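Local structure of ubiquitin domain-containing protein DSK2,putative (Plasmodium falciparum, 6JL3) at residues F9-T12 against E16-V19; K50-K55 against T61-A66. The protein probably acts as a ubiquitin shuttle factor whose ubiquitin-like domain recognises receptors of the proteasome. All blocks are in the same frame, centred on the assembly; numbering follows the deposited sequence.

Interaction 1: residues F9-T12 against E16-V19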
loop_
_atom_site.group_PDB
_atom_site.type_symbol
_atom_site.label_atom_id
_atom_site.label_comp_id
_atom_site.label_asym_id
_atom_site.label_seq_id
_atom_site.Cartn_x
_atom_site.Cartn_y
_atom_site.Cartn_z
ATOM N N PHE A 9 -1.900 6.817 1.148
ATOM C CA PHE A 9 -2.900 5.872 1.610
ATOM C C PHE A 9 -4.043 6.598 2.293
ATOM O O PHE A 9 -3.823 7.490 3.125
ATOM C CB PHE A 9 -2.294 4.877 2.586
ATOM C CG PHE A 9 -1.443 3.875 1.916
ATOM C CD1 PHE A 9 -0.114 4.150 1.672
ATOM C CD2 PHE A 9 -1.979 2.680 1.474
ATOM C CE1 PHE A 9 0.671 3.243 1.025
ATOM C CE2 PHE A 9 -1.196 1.764 0.830
ATOM C CZ PHE A 9 0.130 2.048 0.602
ATOM N N LYS A 10 -5.259 6.207 1.935
ATOM C CA LYS A 10 -6.467 6.553 2.663
ATOM C C LYS A 10 -6.889 5.308 3.425
ATOM O O LYS A 10 -7.137 4.256 2.815
ATOM C CB LYS A 10 -7.555 7.009 1.701
ATOM C CG LYS A 10 -7.234 8.351 1.077
ATOM C CD LYS A 10 -8.306 8.791 0.110
ATOM C CE LYS A 10 -8.140 10.252 -0.289
ATOM N NZ LYS A 10 -9.303 10.715 -1.105
ATOM N N VAL A 11 -6.931 5.422 4.750
ATOM C CA VAL A 11 -7.168 4.301 5.645
ATOM C C VAL A 11 -8.504 4.498 6.343
ATOM O O VAL A 11 -8.857 5.623 6.724
ATOM C CB VAL A 11 -6.038 4.209 6.692
ATOM C CG1 VAL A 11 -6.164 2.937 7.510
ATOM C CG2 VAL A 11 -4.673 4.317 6.029
ATOM N N THR A 12 -9.231 3.392 6.540
ATOM C CA THR A 12 -10.495 3.442 7.262
ATOM C C THR A 12 -10.330 4.229 8.556
ATOM O O THR A 12 -9.306 4.133 9.244
ATOM C CB THR A 12 -10.962 2.025 7.605
ATOM O OG1 THR A 12 -10.960 1.213 6.433
ATOM C CG2 THR A 12 -12.376 2.036 8.169
ATOM N N GLU A 16 -4.778 9.248 6.978
ATOM C CA GLU A 16 -4.024 9.395 5.743
ATOM C C GLU A 16 -2.536 9.501 6.041
ATOM O O GLU A 16 -2.139 10.165 7.001
ATOM C CB GLU A 16 -4.457 10.662 4.981
ATOM C CG GLU A 16 -5.913 10.685 4.542
ATOM C CD GLU A 16 -6.277 11.942 3.772
ATOM O OE1 GLU A 16 -5.410 12.830 3.626
ATOM O OE2 GLU A 16 -7.432 12.039 3.307
ATOM N N PHE A 17 -1.725 8.856 5.208
ATOM C CA PHE A 17 -0.278 9.026 5.262
ATOM C C PHE A 17 0.291 8.786 3.872
ATOM O O PHE A 17 -0.336 8.142 3.028
ATOM C CB PHE A 17 0.401 8.111 6.302
ATOM C CG PHE A 17 0.332 6.650 5.967
ATOM C CD1 PHE A 17 -0.785 5.903 6.308
ATOM C CD2 PHE A 17 1.374 6.016 5.307
ATOM C CE1 PHE A 17 -0.863 4.563 5.998
ATOM C CE2 PHE A 17 1.298 4.675 4.996
ATOM C CZ PHE A 17 0.178 3.945 5.337
ATOM N N THR A 18 1.496 9.312 3.648
ATOM C CA THR A 18 2.224 9.130 2.398
ATOM C C THR A 18 3.598 8.567 2.723
ATOM O O THR A 18 4.220 8.975 3.707
ATOM C CB THR A 18 2.375 10.467 1.646
ATOM O OG1 THR A 18 1.075 10.991 1.342
ATOM C CG2 THR A 18 3.177 10.305 0.360
ATOM N N VAL A 19 4.055 7.614 1.906
ATOM C CA VAL A 19 5.382 7.029 2.044
ATOM C C VAL A 19 6.129 7.121 0.720
ATOM O O VAL A 19 5.536 7.189 -0.356
ATOM C CB VAL A 19 5.345 5.566 2.537
ATOM C CG1 VAL A 19 5.038 5.520 4.019
ATOM C CG2 VAL A 19 4.333 4.745 1.742
#
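Phe9 and Phe17 meet through different first torsions. Phe9 sets CG anti to its own carbonyl carbon (chi1 -74°). Phe17 puts CG between its backbone N and carbonyl carbon (chi1 67°), and this brings the end of its ring over to Phe9. The ring planes are within 15° of parallel, but the rings are displaced sidelong, with centroids 5.1 Å apart and little face-to-face overlap. What sits over a face of the Phe17 ring is the Phe9 methylene. Phe9 CB lies 4.0 Å from the ring centroid, offset toward the rim, as a CH-pi contact. Ring atoms also touch, Phe9 CD1 lying 3.6 Å from Phe17 CE2. Val11 adds its CG2 methyl, 3.8 Å from Phe17 CE1. Val19 CG2 comes up at the edge of the Phe9 ring, near its plane.

The backbones that carry the two rings form an antiparallel hydrogen-bonded pair. Phe9 N donates to Phe17 O at 2.8 Å. The return bond, from Phe17 N to Phe9 O, is the longer at 3.3 Å. Phe9 O also receives a CA-H...O contact from Glu16 CA at 3.2 Å.

Lys10 and Glu16 form the next, non-hydrogen-bonded pair. Their side chains run side by side on the other face of the sheet. The charged ends do not touch, with Lys10 NZ 5.0 Å from Glu16 OE2, so any attraction is probably modest.

On the phenylalanine face, helix 27-35 adds Leu30 and Cys34 against Phe9, while the His37 ring meets Phe17. This is the N-terminal beta hairpin of the ubiquitin fold, whose apolar face packs against the helix of the beta-grasp.

Interaction 2: residues K50-K55 against T61-A66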
loop_
_atom_site.group_PDB
_atom_site.type_symbol
_atom_site.label_atom_id
_atom_site.label_comp_id
_atom_site.label_asym_id
_atom_site.label_seq_id
_atom_site.Cartn_x
_atom_site.Cartn_y
_atom_site.Cartn_z
ATOM N N LYS A 50 -6.664 0.264 -8.148
ATOM C CA LYS A 50 -7.145 -0.079 -9.492
ATOM C C LYS A 50 -8.238 -1.146 -9.450
ATOM O O LYS A 50 -8.296 -2.053 -10.290
ATOM C CB LYS A 50 -5.990 -0.477 -10.416
ATOM C CG LYS A 50 -5.077 0.692 -10.742
ATOM C CD LYS A 50 -3.994 0.285 -11.725
ATOM C CE LYS A 50 -3.191 1.480 -12.210
ATOM N NZ LYS A 50 -2.118 1.051 -13.160
ATOM N N GLY A 51 -9.122 -1.024 -8.462
ATOM C CA GLY A 51 -10.274 -1.891 -8.363
ATOM C C GLY A 51 -9.965 -3.296 -7.916
ATOM O O GLY A 51 -10.802 -4.189 -8.085
ATOM N N LYS A 52 -8.791 -3.524 -7.347
ATOM C CA LYS A 52 -8.376 -4.862 -6.977
ATOM C C LYS A 52 -7.794 -4.897 -5.574
ATOM O O LYS A 52 -7.286 -3.897 -5.061
ATOM C CB LYS A 52 -7.302 -5.385 -7.924
ATOM C CG LYS A 52 -7.803 -5.623 -9.312
ATOM C CD LYS A 52 -6.688 -6.081 -10.225
ATOM C CE LYS A 52 -5.758 -4.931 -10.584
ATOM N NZ LYS A 52 -6.352 -4.002 -11.589
ATOM N N ILE A 53 -7.864 -6.080 -4.973
ATOM C CA ILE A 53 -7.124 -6.406 -3.763
ATOM C C ILE A 53 -5.744 -6.876 -4.211
ATOM O O ILE A 53 -5.622 -7.925 -4.846
ATOM C CB ILE A 53 -7.836 -7.490 -2.939
ATOM C CG1 ILE A 53 -9.250 -7.055 -2.536
ATOM C CG2 ILE A 53 -7.019 -7.803 -1.685
ATOM C CD1 ILE A 53 -10.108 -8.183 -1.973
ATOM N N LEU A 54 -4.702 -6.102 -3.912
ATOM C CA LEU A 54 -3.379 -6.448 -4.413
ATOM C C LEU A 54 -2.848 -7.697 -3.715
ATOM O O LEU A 54 -3.137 -7.952 -2.545
ATOM C CB LEU A 54 -2.420 -5.278 -4.218
ATOM C CG LEU A 54 -2.840 -3.964 -4.885
ATOM C CD1 LEU A 54 -1.666 -2.985 -4.777
ATOM C CD2 LEU A 54 -3.274 -4.122 -6.323
ATOM N N LYS A 55 -2.051 -8.476 -4.453
ATOM C CA LYS A 55 -1.606 -9.801 -4.022
ATOM C C LYS A 55 -0.197 -9.758 -3.430
ATOM O O LYS A 55 0.741 -9.266 -4.069
ATOM C CB LYS A 55 -1.649 -10.775 -5.207
ATOM C CG LYS A 55 -3.054 -11.039 -5.769
ATOM C CD LYS A 55 -3.965 -11.651 -4.707
ATOM C CE LYS A 55 -5.406 -11.833 -5.184
ATOM N NZ LYS A 55 -5.523 -12.851 -6.266
ATOM N N THR A 61 5.267 -3.033 -9.448
ATOM C CA THR A 61 5.390 -2.691 -10.864
ATOM C C THR A 61 4.382 -3.447 -11.718
ATOM O O THR A 61 3.943 -2.929 -12.744
ATOM C CB THR A 61 6.816 -2.943 -11.348
ATOM O OG1 THR A 61 7.208 -4.284 -11.032
ATOM C CG2 THR A 61 7.771 -1.962 -10.695
ATOM N N LEU A 62 3.984 -4.653 -11.305
ATOM C CA LEU A 62 3.003 -5.403 -12.080
ATOM C C LEU A 62 1.691 -4.644 -12.207
ATOM O O LEU A 62 0.954 -4.829 -13.182
ATOM C CB LEU A 62 2.740 -6.748 -11.414
ATOM C CG LEU A 62 3.898 -7.731 -11.496
ATOM C CD1 LEU A 62 3.656 -8.947 -10.643
ATOM C CD2 LEU A 62 4.108 -8.145 -12.942
ATOM N N TYR A 63 1.379 -3.805 -11.227
ATOM C CA TYR A 63 0.136 -3.056 -11.192
ATOM C C TYR A 63 0.289 -1.632 -11.713
ATOM O O TYR A 63 -0.678 -0.858 -11.672
ATOM C CB TYR A 63 -0.369 -3.027 -9.756
ATOM C CG TYR A 63 -0.717 -4.379 -9.192
ATOM C CD1 TYR A 63 -1.857 -5.051 -9.615
ATOM C CD2 TYR A 63 0.060 -4.965 -8.201
ATOM C CE1 TYR A 63 -2.208 -6.268 -9.068
ATOM C CE2 TYR A 63 -0.287 -6.186 -7.650
ATOM C CZ TYR A 63 -1.422 -6.831 -8.093
ATOM O OH TYR A 63 -1.785 -8.047 -7.549
ATOM N N GLY A 64 1.469 -1.270 -12.207
ATOM C CA GLY A 64 1.674 0.051 -12.759
ATOM C C GLY A 64 1.633 1.177 -11.751
ATOM O O GLY A 64 1.200 2.280 -12.094
ATOM N N VAL A 65 2.092 0.937 -10.520
ATOM C CA VAL A 65 2.083 1.984 -9.506
ATOM C C VAL A 65 2.938 3.145 -9.982
ATOM O O VAL A 65 4.015 2.956 -10.562
ATOM C CB VAL A 65 2.584 1.418 -8.168
ATOM C CG1 VAL A 65 4.037 1.025 -8.278
ATOM C CG2 VAL A 65 2.390 2.430 -7.041
ATOM N N ALA A 66 2.463 4.357 -9.733
ATOM C CA ALA A 66 3.121 5.564 -10.212
ATOM C C ALA A 66 3.233 6.586 -9.091
ATOM O O ALA A 66 2.416 6.617 -8.166
ATOM C CB ALA A 66 2.344 6.189 -11.375
HETATM O O HOH W 1 -0.624 3.102 -14.230
#
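The backbone of 50-55 leaves a turn at Lys50 and Gly51, both with positive phi, and runs through strand 52-53, while 61-66 starts in the last turn of a 3-10 segment, where Gly64 N bonds to Thr61 O. In the ubiquitin fold this joins the short edge strand to the loop before the last strand. Tyr63 carries most of the contact, with its ring lying against 50-55. Leu54 CD2 sits over the centre of one ring face, 3.5 Å from the centroid and 6° off the ring normal, a CH-pi contact. The Leu54 and Tyr63 side chains run antiparallel, each reaching past the other. The bend of Lys52 at chi3 sets CE 4.0 Å from Tyr63 CD1, and a further bend at chi4 turns NZ back to donate to Lys50 O.

At the far end of the ring, Tyr63 OH accepts a bond from Lys55 N at 3.1 Å, with an angle of 154° at the hydrogen. The hydroxyl thus ties the ring to the backbone at Lys55. Helix 27-35 is also close, with Val27 touching both Leu54 and Tyr63.

The Lys50 chain is extended and reaches the other end of Tyr63. Lys50 NZ donates to Tyr63 O at 2.8 Å, tilted 25° from the carbonyl plane. It also donates to a water that in turn donates a hydrogen bond to Gly64 O, 2.9 Å from the water oxygen.

How the interactions relate
Interaction 1 comes first along the chain and is complete by residue 19, well before interaction 2 starts at residue 50. Their centres are about 16 Å apart, on opposite sides of the centre of the chain. The nearest atoms are about 7 Å apart, so the two do not touch. Each lies at an outer strand of one mixed sheet. Interaction 1 pairs edge strand 15-21 with strand 5-11. Interaction 2 ties the other edge strand, 52-53, to the loop that leads to strand 70-75. Helix 27-35 meets side chains of both. Together they mark the two margins of one compact ubiquitin-like domain, with the central strands between them.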